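Glutamate racemase (Francisella tularensis subsp. tularensis, PDB 3OUT) belongs to the Asp/Glu/hydantoin racemase family, whose members pair two alpha/beta domains, and carries D-glutamic acid in its pocket in this model. Local coordinates at residues 20-25 with 210-215; 56-61 with 86-91; 106-111 with 130-135; 150-155 with 190-195. One frame throughout, in Å; residues are numbered along the deposited sequence.

Interaction 1 of 4, residues 20-25 with 210-215; sequences LTIVKN and QASKML
I22 makes the apolar part of this helix-helix contact, laying its delta methyl against the methyl of A211, with CD1 and CB 4.1 Å apart. Its CG1 branch runs beside the backbone N (chi1 -71°), which lets CD1 reach across to helix 208-221. The axes of the two short segments cross at -53° and approach to 9.5 Å; A211 and S212 give the small side on helix 208-221, and I22 and N25 come from the other helix.

The second kind of contact sets carbon against oxygen. CB of N25 abuts OG of S212 at 3.3 Å. CD1 of I22 lies 3.7 Å from the same OG and CG2 of I22 4.0 Å from it, so both branches border the serine. The amide nitrogen ND2 of N25 stays 3.9 Å from OG of S212, and no hydrogen bond joins the two segments. The hydroxyl turns back to its own helix instead, where it is bonded to the carbonyl O of S208.

I22 also rests on V12 of the central strand 10-14, while A211 continues onto V100 and A103. With S212 OG satisfied within helix 208-221, this buried contact depends on van der Waals contact alone, without a directional polar link.

Interaction 2 of 4, residues 56-61 with 86-91; sequences KFAAQT and DIVQEI
A59 offers its methyl to two isoleucines at once, overlapping the CG2 branch of I87 and the delta methyl of I91. Both belong to helix 78-92, which lies beside helix 51-67 in the alpha/beta domain with the six-stranded parallel sheet. Helix 51-67 is the helix of the beta-alpha-beta crossover from strand 35-39 to strand 72-75, and helix 78-92 leads on to strand 97-99. The two segments run in nearly the same direction, crossing at -27° with their axes 9.0 Å apart. CA of A59 is only 6.2 Å from CA of V88, a spacing consistent with the small alanines on one side.

Nearer the sheet, the methyl of A58 meets CG2 of V88 at 4.2 Å. Both residues also pack on F13 of strand 10-14, so this pair sits where the two helices and the strand come together. I87 and I91 are one helical turn apart and lie farther from the sheet than V88, both partly exposed, and I87 continues onto S267 of a neighbouring subunit.

CB of A59 is 3.8 Å from CG2 of I87. The side chain of I91 is nearly extended beyond CB (chi2 160°), which carries its terminal carbon across to the backbone of the other helix: CD1 of I91 lies 3.7 Å from CA of A59 and equally far from CB of A59.

Interaction 3 of 4, residues 106-111 with 130-135; sequences SLVDNL and LQIHKK
V108 and D109 start a type I beta turn, closed by the bond from L111 N to V108 O (3.0 Å), and set their side chains against I132 and K135 of helix 127-135. The turn belongs to the link between helix 100-106 and strand 113-118, where the chain passes from the six-stranded to the four-stranded parallel sheet of this two-domain alpha/beta fold. Backbones are closest at D109 and I132, whose CA atoms are 6.4 Å apart.

On the buried side, CG2 of V108 touches CD1 of I132 at 4.2 Å, the two side chains crossing at about a right angle. I132 goes on to pack against V105 and against V141 of strand 140-145, so V108 joins the apolar cluster of I132, V105 and V141.

Toward solvent, the side chains of D109 and K135 cross at a slant. CB of D109 is 3.9 Å from CB of K135, and CG of D109 sits between its own backbone N and carbonyl carbon (chi1 59°), turning OD2 toward the CG-CD-CE run of K135. K135 bends at chi2 (-69°), bringing its chain past that oxygen. Opposite charges probably attract weakly here, but no salt bridge forms: OD2 of D109 is within 3.7-3.8 Å of CG, CD and CE of K135 and 4.2 Å from NZ of K135.

Interaction 4 of 4, residues 150-155 with 190-195; sequences VSMIEE and PIIKES
No flat group takes part in the meeting of M152 and I153 with I191 and I192, which is aliphatic throughout; the nearby rings come from outside, F252 touching both I153 and I191, and F157 touching M152. The contact lies in the alpha/beta domain built on the four-stranded parallel sheet. It joins helix 149-154, which follows strand 140-145, to the short 3-10 segment that leads into helix 193-199, after strand 181-184.

I153 fills the middle. Its CG1 branch, beside the backbone N, slants over I192, with CG1 of I153 3.8 Å from CG2 of I192 and CD1 of I153 4.0 Å from that same methyl. Its other branch faces the preceding residue: CG2 of I153 meets CG2 of I191 at 4.1 Å. Two neighbouring isoleucines thus share one partner, each receiving a different arm of it.

I192 occupies the N-cap position of helix 193-199, yet its side chain turns inward to the apolar contact and also reaches V163. M152 also packs on L148 of a neighbouring subunit. E154 holds NE2 of H188, a residue of the D-glutamic acid pocket, through its OE2, which places this helix in the second shell of that site. M152 is a selenomethionine whose chain bends at its last torsion (chi3 78°), setting CE of M152 3.9 Å from CD1 of I192.

Overall arrangement
Along the chain, interactions 2, 3 and 4 follow one another inside the long loop closed by interaction 1. Interactions 1 and 2 belong to the domain of the six-stranded sheet, their centres 20 Å apart, and both reach strand 10-14. Interaction 3 sits at a passage to the four-stranded domain, which also contains interaction 4. Interactions 1 and 3 touch directly: NE2 of Q210 and OG of S106 are 2.9 Å apart, a probable hydrogen bond. Interactions 2 and 4, with centres 28 Å apart, lie on opposite sides of the chain's centre. D-glutamic acid is bound about 9 to 11 Å from side chains of interactions 1, 2 and 4, so both domains place contacts within about 11 Å of the ligand.

Interaction 1 of 4, residues 20-25 with 210-215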
loop_
_atom_site.group_PDB
_atom_site.type_symbol
_atom_site.label_atom_id
_atom_site.label_comp_id
_atom_site.label_asym_id
_atom_site.label_seq_id
_atom_site.Cartn_x
_atom_site.Cartn_y
_atom_site.Cartn_z
ATOM N N LEU B 20 -14.356 10.007 13.259
ATOM C CA LEU B 20 -14.147 10.117 14.703
ATOM C C LEU B 20 -15.435 10.611 15.392
ATOM O O LEU B 20 -15.634 10.347 16.574
ATOM C CB LEU B 20 -12.947 11.018 15.036
ATOM C CG LEU B 20 -11.618 10.354 14.684
ATOM C CD1 LEU B 20 -10.498 11.349 14.591
ATOM C CD2 LEU B 20 -11.329 9.240 15.767
ATOM N N THR B 21 -16.292 11.318 14.663
ATOM C CA THR B 21 -17.569 11.714 15.228
ATOM C C THR B 21 -18.416 10.516 15.670
ATOM O O THR B 21 -19.129 10.619 16.679
ATOM C CB THR B 21 -18.366 12.592 14.283
ATOM O OG1 THR B 21 -17.695 13.855 14.143
ATOM C CG2 THR B 21 -19.778 12.778 14.825
ATOM N N ILE B 22 -18.332 9.391 14.947
ATOM C CA ILE B 22 -19.086 8.161 15.311
ATOM C C ILE B 22 -18.573 7.635 16.647
ATOM O O ILE B 22 -19.342 7.106 17.464
ATOM C CB ILE B 22 -18.966 7.047 14.238
ATOM C CG1 ILE B 22 -19.749 7.451 12.986
ATOM C CG2 ILE B 22 -19.423 5.671 14.775
ATOM C CD1 ILE B 22 -21.210 7.117 13.026
ATOM N N VAL B 23 -17.264 7.751 16.890
ATOM C CA VAL B 23 -16.715 7.343 18.171
ATOM C C VAL B 23 -17.341 8.175 19.309
ATOM O O VAL B 23 -17.788 7.640 20.329
ATOM C CB VAL B 23 -15.165 7.443 18.163
ATOM C CG1 VAL B 23 -14.610 7.049 19.532
ATOM C CG2 VAL B 23 -14.619 6.501 17.092
ATOM N N LYS B 24 -17.386 9.487 19.101
ATOM C CA LYS B 24 -18.012 10.424 20.018
ATOM C C LYS B 24 -19.484 9.995 20.290
ATOM O O LYS B 24 -19.939 9.909 21.449
ATOM C CB LYS B 24 -17.908 11.844 19.458
ATOM C CG LYS B 24 -18.650 12.929 20.266
ATOM C CD LYS B 24 -18.848 14.212 19.445
ATOM C CE LYS B 24 -20.023 14.103 18.435
ATOM N NZ LYS B 24 -20.245 15.338 17.583
ATOM N N ASN B 25 -20.201 9.706 19.220
ATOM C CA ASN B 25 -21.604 9.369 19.339
ATOM C C ASN B 25 -21.762 8.088 20.145
ATOM O O ASN B 25 -22.561 7.970 20.969
ATOM C CB ASN B 25 -22.258 9.199 17.962
ATOM C CG ASN B 25 -22.411 10.509 17.193
ATOM O OD1 ASN B 25 -22.582 11.546 17.743
ATOM N ND2 ASN B 25 -22.408 10.405 15.933
ATOM N N GLN B 210 -27.701 8.717 13.977
ATOM C CA GLN B 210 -28.657 7.676 13.548
ATOM C C GLN B 210 -27.928 6.361 13.307
ATOM O O GLN B 210 -28.396 5.302 13.761
ATOM C CB GLN B 210 -29.401 8.115 12.308
ATOM C CG GLN B 210 -30.398 7.093 11.717
ATOM C CD GLN B 210 -31.645 6.824 12.584
ATOM O OE1 GLN B 210 -31.718 7.189 13.749
ATOM N NE2 GLN B 210 -32.633 6.181 11.990
ATOM N N ALA B 211 -26.777 6.415 12.625
ATOM C CA ALA B 211 -25.983 5.195 12.422
ATOM C C ALA B 211 -25.568 4.567 13.747
ATOM O O ALA B 211 -25.663 3.347 13.957
ATOM C CB ALA B 211 -24.704 5.496 11.490
ATOM N N SER B 212 -25.112 5.404 14.678
ATOM C CA SER B 212 -24.760 4.902 16.008
ATOM C C SER B 212 -25.952 4.263 16.727
ATOM O O SER B 212 -25.812 3.216 17.344
ATOM C CB SER B 212 -24.144 6.020 16.833
ATOM O OG SER B 212 -23.024 6.576 16.148
ATOM N N LYS B 213 -27.116 4.902 16.639
ATOM C CA LYS B 213 -28.358 4.329 17.206
ATOM C C LYS B 213 -28.756 3.003 16.595
ATOM O O LYS B 213 -29.242 2.130 17.317
ATOM C CB LYS B 213 -29.488 5.331 17.099
ATOM C CG LYS B 213 -29.217 6.532 17.970
ATOM C CD LYS B 213 -30.416 7.379 18.201
ATOM C CE LYS B 213 -31.028 7.927 16.981
ATOM N NZ LYS B 213 -32.230 8.766 17.351
HETATM N N MSE B 214 -28.538 2.851 15.286
HETATM C CA MSE B 214 -28.790 1.580 14.614
HETATM C C MSE B 214 -27.904 0.487 15.211
HETATM O O MSE B 214 -28.348 -0.640 15.408
HETATM C CB MSE B 214 -28.632 1.698 13.081
HETATM C CG MSE B 214 -29.739 2.499 12.450
HETATM SE SE MSE B 214 -29.359 2.715 10.563
HETATM C CE MSE B 214 -31.213 2.804 9.921
ATOM N N LEU B 215 -26.636 0.809 15.465
ATOM C CA LEU B 215 -25.744 -0.146 16.083
ATOM C C LEU B 215 -26.201 -0.459 17.524
ATOM O O LEU B 215 -26.280 -1.605 17.878
ATOM C CB LEU B 215 -24.306 0.364 16.064
ATOM C CG LEU B 215 -23.290 -0.570 16.746
ATOM C CD1 LEU B 215 -23.400 -1.995 16.224
ATOM C CD2 LEU B 215 -21.892 -0.055 16.535
#

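Interaction 2 of 4, residues 56-61 with 86-91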
loop_
_atom_site.group_PDB
_atom_site.type_symbol
_atom_site.label_atom_id
_atom_site.label_comp_id
_atom_site.label_asym_id
_atom_site.label_seq_id
_atom_site.Cartn_x
_atom_site.Cartn_y
_atom_site.Cartn_z
ATOM N N LYS B 56 -10.281 -1.825 -3.074
ATOM C CA LYS B 56 -9.030 -2.438 -2.681
ATOM C C LYS B 56 -8.661 -2.029 -1.259
ATOM O O LYS B 56 -8.388 -2.893 -0.412
ATOM C CB LYS B 56 -7.907 -2.038 -3.660
ATOM C CG LYS B 56 -6.586 -2.678 -3.271
ATOM C CD LYS B 56 -5.444 -2.194 -4.156
ATOM C CE LYS B 56 -4.104 -2.895 -3.793
ATOM N NZ LYS B 56 -4.032 -4.330 -4.337
ATOM N N PHE B 57 -8.716 -0.719 -0.969
ATOM C CA PHE B 57 -8.339 -0.198 0.338
ATOM C C PHE B 57 -9.282 -0.716 1.409
ATOM O O PHE B 57 -8.853 -1.182 2.509
ATOM C CB PHE B 57 -8.410 1.329 0.324
ATOM C CG PHE B 57 -7.339 2.018 -0.454
ATOM C CD1 PHE B 57 -6.262 1.361 -0.993
ATOM C CD2 PHE B 57 -7.460 3.403 -0.618
ATOM C CE1 PHE B 57 -5.295 2.076 -1.678
ATOM C CE2 PHE B 57 -6.512 4.115 -1.295
ATOM C CZ PHE B 57 -5.437 3.436 -1.810
ATOM N N ALA B 58 -10.589 -0.704 1.118
ATOM C CA ALA B 58 -11.593 -1.134 2.120
ATOM C C ALA B 58 -11.471 -2.613 2.453
ATOM O O ALA B 58 -11.675 -2.984 3.615
ATOM C CB ALA B 58 -13.026 -0.861 1.618
ATOM N N ALA B 59 -11.102 -3.446 1.474
ATOM C CA ALA B 59 -10.912 -4.875 1.773
ATOM C C ALA B 59 -9.781 -5.062 2.796
ATOM O O ALA B 59 -9.886 -5.873 3.690
ATOM C CB ALA B 59 -10.688 -5.705 0.505
ATOM N N GLN B 60 -8.721 -4.261 2.714
ATOM C CA GLN B 60 -7.622 -4.379 3.636
ATOM C C GLN B 60 -8.043 -4.006 5.062
ATOM O O GLN B 60 -7.762 -4.750 6.004
ATOM C CB GLN B 60 -6.457 -3.480 3.192
ATOM C CG GLN B 60 -5.846 -3.846 1.820
ATOM C CD GLN B 60 -4.666 -2.981 1.559
ATOM O OE1 GLN B 60 -4.818 -1.806 1.290
ATOM N NE2 GLN B 60 -3.451 -3.547 1.680
ATOM N N THR B 61 -8.728 -2.865 5.220
ATOM C CA THR B 61 -9.183 -2.401 6.544
ATOM C C THR B 61 -10.164 -3.426 7.119
ATOM O O THR B 61 -10.114 -3.728 8.288
ATOM C CB THR B 61 -9.822 -1.027 6.482
ATOM O OG1 THR B 61 -8.814 -0.099 6.051
ATOM C CG2 THR B 61 -10.360 -0.591 7.859
ATOM N N ASP B 86 -20.523 -3.814 0.161
ATOM C CA ASP B 86 -20.647 -5.244 -0.064
ATOM C C ASP B 86 -19.326 -5.991 0.111
ATOM O O ASP B 86 -19.329 -7.097 0.638
ATOM C CB ASP B 86 -21.243 -5.513 -1.453
ATOM C CG ASP B 86 -22.739 -5.161 -1.533
ATOM O OD1 ASP B 86 -23.405 -4.902 -0.494
ATOM O OD2 ASP B 86 -23.251 -5.141 -2.666
ATOM N N ILE B 87 -18.224 -5.381 -0.332
ATOM C CA ILE B 87 -16.869 -5.901 -0.118
ATOM C C ILE B 87 -16.655 -6.118 1.377
ATOM O O ILE B 87 -16.181 -7.171 1.808
ATOM C CB ILE B 87 -15.800 -4.871 -0.631
ATOM C CG1 ILE B 87 -15.799 -4.770 -2.195
ATOM C CG2 ILE B 87 -14.396 -5.194 -0.090
ATOM C CD1 ILE B 87 -15.214 -5.957 -2.855
ATOM N N VAL B 88 -17.033 -5.121 2.181
ATOM C CA VAL B 88 -16.834 -5.193 3.652
ATOM C C VAL B 88 -17.728 -6.263 4.294
ATOM O O VAL B 88 -17.261 -7.051 5.110
ATOM C CB VAL B 88 -17.043 -3.819 4.350
ATOM C CG1 VAL B 88 -16.933 -3.943 5.903
ATOM C CG2 VAL B 88 -16.020 -2.794 3.818
ATOM N N GLN B 89 -19.005 -6.263 3.923
ATOM C CA GLN B 89 -19.962 -7.271 4.382
ATOM C C GLN B 89 -19.502 -8.708 4.077
ATOM O O GLN B 89 -19.642 -9.608 4.925
ATOM C CB GLN B 89 -21.356 -6.958 3.795
ATOM C CG GLN B 89 -22.067 -5.816 4.546
ATOM C CD GLN B 89 -23.383 -5.332 3.925
ATOM O OE1 GLN B 89 -23.786 -5.752 2.834
ATOM N NE2 GLN B 89 -24.021 -4.387 4.602
ATOM N N GLU B 90 -18.929 -8.920 2.894
ATOM C CA GLU B 90 -18.493 -10.244 2.455
ATOM C C GLU B 90 -17.342 -10.751 3.314
ATOM O O GLU B 90 -17.273 -11.928 3.667
ATOM C CB GLU B 90 -18.066 -10.216 0.989
ATOM C CG GLU B 90 -17.894 -11.592 0.410
ATOM C CD GLU B 90 -19.237 -12.316 0.241
ATOM O OE1 GLU B 90 -19.267 -13.543 0.468
ATOM O OE2 GLU B 90 -20.258 -11.662 -0.108
ATOM N N ILE B 91 -16.420 -9.854 3.625
ATOM C CA ILE B 91 -15.323 -10.168 4.543
ATOM C C ILE B 91 -15.791 -10.365 5.989
ATOM O O ILE B 91 -15.280 -11.259 6.670
ATOM C CB ILE B 91 -14.213 -9.066 4.448
ATOM C CG1 ILE B 91 -13.584 -9.142 3.065
ATOM C CG2 ILE B 91 -13.122 -9.217 5.543
ATOM C CD1 ILE B 91 -12.842 -7.875 2.629
#

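Interaction 3 of 4, residues 106-111 with 130-135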
loop_
_atom_site.group_PDB
_atom_site.type_symbol
_atom_site.label_atom_id
_atom_site.label_comp_id
_atom_site.label_asym_id
_atom_site.label_seq_id
_atom_site.Cartn_x
_atom_site.Cartn_y
_atom_site.Cartn_z
ATOM N N SER B 106 -32.670 6.379 5.964
ATOM C CA SER B 106 -33.735 6.172 6.952
ATOM C C SER B 106 -34.334 7.512 7.452
ATOM O O SER B 106 -35.446 7.546 7.965
ATOM C CB SER B 106 -33.242 5.309 8.124
ATOM O OG SER B 106 -32.494 6.060 9.067
ATOM N N LEU B 107 -33.596 8.592 7.324
ATOM C CA LEU B 107 -34.056 9.900 7.779
ATOM C C LEU B 107 -34.786 10.743 6.754
ATOM O O LEU B 107 -35.296 11.808 7.121
ATOM C CB LEU B 107 -32.843 10.674 8.353
ATOM C CG LEU B 107 -32.186 10.053 9.601
ATOM C CD1 LEU B 107 -30.862 10.758 9.916
ATOM C CD2 LEU B 107 -33.069 10.163 10.824
ATOM N N VAL B 108 -34.905 10.294 5.503
ATOM C CA VAL B 108 -35.485 11.080 4.413
ATOM C C VAL B 108 -36.526 10.319 3.587
ATOM O O VAL B 108 -37.054 10.875 2.613
ATOM C CB VAL B 108 -34.412 11.638 3.458
ATOM C CG1 VAL B 108 -33.397 12.501 4.218
ATOM C CG2 VAL B 108 -33.687 10.516 2.677
ATOM N N ASP B 109 -36.773 9.049 3.915
ATOM C CA ASP B 109 -37.499 8.203 2.954
ATOM C C ASP B 109 -39.020 8.429 2.988
ATOM O O ASP B 109 -39.734 7.778 2.205
ATOM C CB ASP B 109 -37.100 6.721 3.050
ATOM C CG ASP B 109 -37.348 6.123 4.410
ATOM O OD1 ASP B 109 -37.977 6.779 5.286
ATOM O OD2 ASP B 109 -36.905 4.969 4.621
ATOM N N ASN B 110 -39.487 9.370 3.821
ATOM C CA ASN B 110 -40.861 9.892 3.714
ATOM C C ASN B 110 -41.010 11.274 3.074
ATOM O O ASN B 110 -42.115 11.816 3.024
ATOM C CB ASN B 110 -41.553 9.847 5.071
ATOM C CG ASN B 110 -41.773 8.407 5.548
ATOM O OD1 ASN B 110 -42.294 7.564 4.799
ATOM N ND2 ASN B 110 -41.339 8.111 6.776
ATOM N N LEU B 111 -39.931 11.829 2.530
ATOM C CA LEU B 111 -39.995 13.100 1.857
ATOM C C LEU B 111 -40.293 12.899 0.387
ATOM O O LEU B 111 -40.190 11.790 -0.103
ATOM C CB LEU B 111 -38.670 13.843 2.050
ATOM C CG LEU B 111 -38.356 14.086 3.525
ATOM C CD1 LEU B 111 -36.993 14.782 3.646
ATOM C CD2 LEU B 111 -39.443 14.906 4.247
ATOM N N LEU B 130 -29.656 5.849 -5.482
ATOM C CA LEU B 130 -30.058 4.450 -5.621
ATOM C C LEU B 130 -30.723 3.894 -4.373
ATOM O O LEU B 130 -31.787 3.256 -4.451
ATOM C CB LEU B 130 -28.864 3.590 -6.011
ATOM C CG LEU B 130 -29.162 2.121 -6.308
ATOM C CD1 LEU B 130 -29.860 1.995 -7.672
ATOM C CD2 LEU B 130 -27.877 1.272 -6.170
ATOM N N GLN B 131 -30.129 4.157 -3.219
ATOM C CA GLN B 131 -30.645 3.594 -1.955
ATOM C C GLN B 131 -31.933 4.271 -1.538
ATOM O O GLN B 131 -32.805 3.624 -0.991
ATOM C CB GLN B 131 -29.606 3.673 -0.847
ATOM C CG GLN B 131 -28.327 2.855 -1.130
ATOM C CD GLN B 131 -28.563 1.362 -1.189
ATOM O OE1 GLN B 131 -29.303 0.807 -0.381
ATOM N NE2 GLN B 131 -27.926 0.700 -2.161
ATOM N N ILE B 132 -32.048 5.564 -1.800
ATOM C CA ILE B 132 -33.300 6.275 -1.532
ATOM C C ILE B 132 -34.375 5.688 -2.420
ATOM O O ILE B 132 -35.478 5.406 -1.961
ATOM C CB ILE B 132 -33.157 7.797 -1.738
ATOM C CG1 ILE B 132 -32.235 8.386 -0.668
ATOM C CG2 ILE B 132 -34.535 8.505 -1.714
ATOM C CD1 ILE B 132 -31.728 9.809 -0.956
ATOM N N HIS B 133 -34.042 5.474 -3.694
ATOM C CA HIS B 133 -35.005 4.904 -4.647
ATOM C C HIS B 133 -35.403 3.446 -4.388
ATOM O O HIS B 133 -36.527 3.039 -4.770
ATOM C CB HIS B 133 -34.517 5.107 -6.076
ATOM C CG HIS B 133 -34.562 6.537 -6.530
ATOM N ND1 HIS B 133 -33.667 7.051 -7.454
ATOM C CD2 HIS B 133 -35.372 7.561 -6.180
ATOM C CE1 HIS B 133 -33.924 8.341 -7.634
ATOM N NE2 HIS B 133 -34.972 8.665 -6.883
ATOM N N LYS B 134 -34.554 2.697 -3.693
ATOM C CA LYS B 134 -34.918 1.362 -3.206
ATOM C C LYS B 134 -36.056 1.392 -2.198
ATOM O O LYS B 134 -36.831 0.448 -2.132
ATOM C CB LYS B 134 -33.725 0.630 -2.582
ATOM C CG LYS B 134 -32.745 0.129 -3.614
ATOM C CD LYS B 134 -31.618 -0.663 -2.946
ATOM C CE LYS B 134 -30.543 -1.080 -3.964
ATOM N NZ LYS B 134 -31.121 -1.961 -4.992
ATOM N N LYS B 135 -36.149 2.472 -1.411
ATOM C CA LYS B 135 -37.279 2.697 -0.495
ATOM C C LYS B 135 -38.473 3.234 -1.244
ATOM O O LYS B 135 -39.614 2.767 -1.039
ATOM C CB LYS B 135 -36.889 3.695 0.604
ATOM C CG LYS B 135 -35.800 3.192 1.541
ATOM C CD LYS B 135 -36.225 2.063 2.452
ATOM C CE LYS B 135 -35.161 1.783 3.498
ATOM N NZ LYS B 135 -35.658 0.935 4.635
#

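Interaction 4 of 4, residues 150-155 with 190-195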
loop_
_atom_site.group_PDB
_atom_site.type_symbol
_atom_site.label_atom_id
_atom_site.label_comp_id
_atom_site.label_asym_id
_atom_site.label_seq_id
_atom_site.Cartn_x
_atom_site.Cartn_y
_atom_site.Cartn_z
ATOM N N VAL B 150 -13.739 18.780 1.890
ATOM C CA VAL B 150 -12.942 17.963 2.777
ATOM C C VAL B 150 -11.605 18.622 3.114
ATOM O O VAL B 150 -11.274 18.799 4.291
ATOM C CB VAL B 150 -12.730 16.536 2.234
ATOM C CG1 VAL B 150 -11.594 15.819 2.938
ATOM C CG2 VAL B 150 -14.043 15.709 2.347
ATOM N N SER B 151 -10.826 18.998 2.104
ATOM C CA SER B 151 -9.522 19.627 2.377
ATOM C C SER B 151 -9.672 20.972 3.110
ATOM O O SER B 151 -8.924 21.275 4.022
ATOM C CB SER B 151 -8.744 19.798 1.089
ATOM O OG SER B 151 -7.460 20.339 1.431
HETATM N N MSE B 152 -10.654 21.759 2.692
HETATM C CA MSE B 152 -10.965 23.065 3.267
HETATM C C MSE B 152 -11.131 22.917 4.783
HETATM O O MSE B 152 -10.529 23.658 5.563
HETATM C CB MSE B 152 -12.259 23.627 2.618
HETATM C CG MSE B 152 -12.627 24.952 3.106
HETATM SE SE MSE B 152 -14.309 25.551 2.315
HETATM C CE MSE B 152 -15.443 24.439 3.474
ATOM N N ILE B 153 -11.922 21.930 5.180
ATOM C CA ILE B 153 -12.242 21.718 6.582
ATOM C C ILE B 153 -11.017 21.185 7.335
ATOM O O ILE B 153 -10.711 21.601 8.469
ATOM C CB ILE B 153 -13.499 20.799 6.703
ATOM C CG1 ILE B 153 -14.737 21.593 6.253
ATOM C CG2 ILE B 153 -13.691 20.243 8.118
ATOM C CD1 ILE B 153 -15.922 20.685 5.952
ATOM N N GLU B 154 -10.283 20.272 6.697
ATOM C CA GLU B 154 -9.079 19.713 7.330
ATOM C C GLU B 154 -7.984 20.760 7.490
ATOM O O GLU B 154 -7.154 20.638 8.393
ATOM C CB GLU B 154 -8.563 18.479 6.599
ATOM C CG GLU B 154 -9.541 17.285 6.747
ATOM C CD GLU B 154 -9.058 15.994 6.147
ATOM O OE1 GLU B 154 -7.951 15.970 5.555
ATOM O OE2 GLU B 154 -9.783 14.977 6.251
ATOM N N GLU B 155 -7.999 21.788 6.638
ATOM C CA GLU B 155 -7.046 22.894 6.745
ATOM C C GLU B 155 -7.493 23.961 7.738
ATOM O O GLU B 155 -6.816 24.969 7.909
ATOM C CB GLU B 155 -6.827 23.525 5.392
ATOM C CG GLU B 155 -6.116 22.630 4.414
ATOM C CD GLU B 155 -4.727 22.254 4.871
ATOM O OE1 GLU B 155 -4.064 23.078 5.561
ATOM O OE2 GLU B 155 -4.302 21.103 4.594
ATOM N N PRO B 190 -20.980 18.320 8.542
ATOM C CA PRO B 190 -21.658 18.924 9.722
ATOM C C PRO B 190 -20.833 20.003 10.464
ATOM O O PRO B 190 -21.430 20.881 11.085
ATOM C CB PRO B 190 -21.958 17.710 10.604
ATOM C CG PRO B 190 -22.108 16.551 9.621
ATOM C CD PRO B 190 -21.018 16.847 8.618
ATOM N N ILE B 191 -19.500 19.976 10.386
ATOM C CA ILE B 191 -18.642 21.037 10.955
ATOM C C ILE B 191 -18.997 22.414 10.467
ATOM O O ILE B 191 -18.890 23.384 11.238
ATOM C CB ILE B 191 -17.132 20.781 10.575
ATOM C CG1 ILE B 191 -16.652 19.529 11.315
ATOM C CG2 ILE B 191 -16.193 22.016 10.850
ATOM C CD1 ILE B 191 -16.392 19.748 12.831
ATOM N N ILE B 192 -19.416 22.507 9.206
ATOM C CA ILE B 192 -19.744 23.770 8.567
ATOM C C ILE B 192 -21.263 23.978 8.399
ATOM O O ILE B 192 -21.688 24.773 7.567
ATOM C CB ILE B 192 -18.996 23.991 7.209
ATOM C CG1 ILE B 192 -19.382 22.950 6.141
ATOM C CG2 ILE B 192 -17.455 24.039 7.439
ATOM C CD1 ILE B 192 -18.983 23.332 4.714
ATOM N N LYS B 193 -22.054 23.247 9.167
ATOM C CA LYS B 193 -23.505 23.296 8.985
ATOM C C LYS B 193 -24.079 24.708 9.106
ATOM O O LYS B 193 -25.034 25.052 8.383
ATOM C CB LYS B 193 -24.228 22.354 9.945
ATOM C CG LYS B 193 -24.174 22.659 11.439
ATOM C CD LYS B 193 -25.024 21.636 12.199
ATOM C CE LYS B 193 -24.505 21.330 13.592
ATOM N NZ LYS B 193 -23.871 22.481 14.295
ATOM N N GLU B 194 -23.513 25.507 10.002
ATOM C CA GLU B 194 -23.982 26.899 10.165
ATOM C C GLU B 194 -23.756 27.732 8.909
ATOM O O GLU B 194 -24.614 28.539 8.540
ATOM C CB GLU B 194 -23.324 27.577 11.370
ATOM C CG GLU B 194 -23.697 27.001 12.715
ATOM C CD GLU B 194 -23.136 27.810 13.910
ATOM O OE1 GLU B 194 -22.601 28.932 13.691
ATOM O OE2 GLU B 194 -23.260 27.323 15.075
ATOM N N SER B 195 -22.626 27.544 8.225
ATOM C CA SER B 195 -22.395 28.217 6.950
ATOM C C SER B 195 -23.338 27.687 5.886
ATOM O O SER B 195 -23.850 28.439 5.091
ATOM C CB SER B 195 -20.961 28.066 6.465
ATOM O OG SER B 195 -20.047 28.621 7.418
#